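Collagen adhesin (Staphylococcus aureus, PDB 2F68) is a surface adhesin that binds collagen, apparently by wrapping its extracellular domains around the collagen molecule in a "collagen hug". Local coordinates at residues 120-123 / 124-127. Sequence-based numbering, arbitrary orientation.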
# COMPACT_ATOMS: atom_id res chain seq x y z
N THR A 120 -19.01 -8.06 7.12
CA THR A 120 -20.17 -8.94 7.02
C THR A 120 -19.83 -10.33 6.46
O THR A 120 -18.77 -10.54 5.87
CB THR A 120 -21.30 -8.29 6.17
OG1 THR A 120 -22.44 -9.15 6.14
CG2 THR A 120 -20.83 -8.01 4.74
N ASN A 121 -20.75 -11.27 6.67
CA ASN A 121 -20.62 -12.64 6.17
C ASN A 121 -21.83 -13.08 5.35
O ASN A 121 -22.14 -14.27 5.26
CB ASN A 121 -20.39 -13.62 7.33
CG ASN A 121 -19.20 -13.23 8.20
OD1 ASN A 121 -19.34 -13.02 9.41
ND2 ASN A 121 -18.02 -13.13 7.59
N THR A 122 -22.52 -12.11 4.74
CA THR A 122 -23.78 -12.37 4.04
C THR A 122 -23.59 -12.68 2.54
O THR A 122 -24.45 -12.35 1.72
CB THR A 122 -24.79 -11.20 4.24
OG1 THR A 122 -24.57 -10.58 5.51
CG2 THR A 122 -26.23 -11.70 4.16
N SER A 123 -22.46 -13.32 2.22
CA SER A 123 -22.16 -13.84 0.87
C SER A 123 -22.14 -12.79 -0.26
O SER A 123 -21.09 -12.51 -0.82
CB SER A 123 -23.07 -15.02 0.52
OG SER A 123 -22.69 -15.61 -0.72
N ASP A 124 -23.31 -12.25 -0.58
CA ASP A 124 -23.46 -11.29 -1.69
C ASP A 124 -22.83 -9.92 -1.42
O ASP A 124 -22.38 -9.25 -2.35
CB ASP A 124 -24.93 -11.12 -2.06
CG ASP A 124 -25.54 -12.39 -2.65
OD1 ASP A 124 -24.88 -13.14 -3.38
OD2 ASP A 124 -26.81 -12.63 -2.35
N ASP A 125 -22.79 -9.53 -0.15
CA ASP A 125 -22.25 -8.23 0.25
C ASP A 125 -20.72 -8.20 0.24
O ASP A 125 -20.12 -7.15 0.01
CB ASP A 125 -22.77 -7.83 1.64
CG ASP A 125 -24.28 -7.62 1.66
OD1 ASP A 125 -24.87 -7.28 0.61
OD2 ASP A 125 -24.88 -7.79 2.74
N LYS A 126 -20.09 -9.35 0.48
CA LYS A 126 -18.63 -9.45 0.51
C LYS A 126 -18.00 -9.66 -0.87
O LYS A 126 -16.78 -9.75 -1.00
CB LYS A 126 -18.16 -10.53 1.50
CG LYS A 126 -18.68 -11.94 1.23
CD LYS A 126 -17.86 -13.00 1.94
CE LYS A 126 -18.10 -13.02 3.45
NZ LYS A 126 -17.28 -14.05 4.13
N VAL A 127 -18.84 -9.73 -1.91
CA VAL A 127 -18.38 -9.91 -3.28
C VAL A 127 -18.25 -8.57 -4.00
O VAL A 127 -19.20 -7.78 -4.05
CB VAL A 127 -19.33 -10.86 -4.08
CG1 VAL A 127 -19.01 -10.84 -5.57
CG2 VAL A 127 -19.22 -12.29 -3.54
O HOH W 1 -26.63 -7.92 4.95
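Lys126 runs its aliphatic chain across the inside of the loop formed by residues 120-127, laying CE against Thr120 O at 3.5 Å and close to the backbone of Asn121, with CE 3.7 Å from Asn121 CA. Two torsions explain this path: chi1 of 59° sets CG over the backbone, flanked by N and C, which places it 3.2 Å from Ser123 O, and a bend at chi3 (73°) then turns the chain end toward Asn121. NZ makes a weak hydrogen bond with His142 ND1, and the side-chain oxygen OD1 of Asn121 accepts from Lys143 NZ. Thr120 O, buried by the packing, has no polar partner in the model.

On the other flank, Thr120 CG2 meets Asp125 CB at 3.7 Å, the two side chains nearly perpendicular. Thr120 OG1 accepts from Thr122 N (3.3 Å), the bond that defines an ST turn. Thr122 and Asp125 run in the same direction, with Asp125 OD2 3.7 Å from Thr122 CB; a water donates to Asp125 OD2 at 2.8 Å and makes a weak bond to Thr122 OG1.

This surface loop, whose residues 120-123 fall within the sequence range of a bacterial Ig domain, joins strand 104-116 to strand 127-132. Asp125 O accepts from Thr61 OG1, and where strand 127-132 begins, Lys126 makes backbone hydrogen bonds with Val141 and touches Thr140, while Val127 packs on Asn138 of strand 135-141.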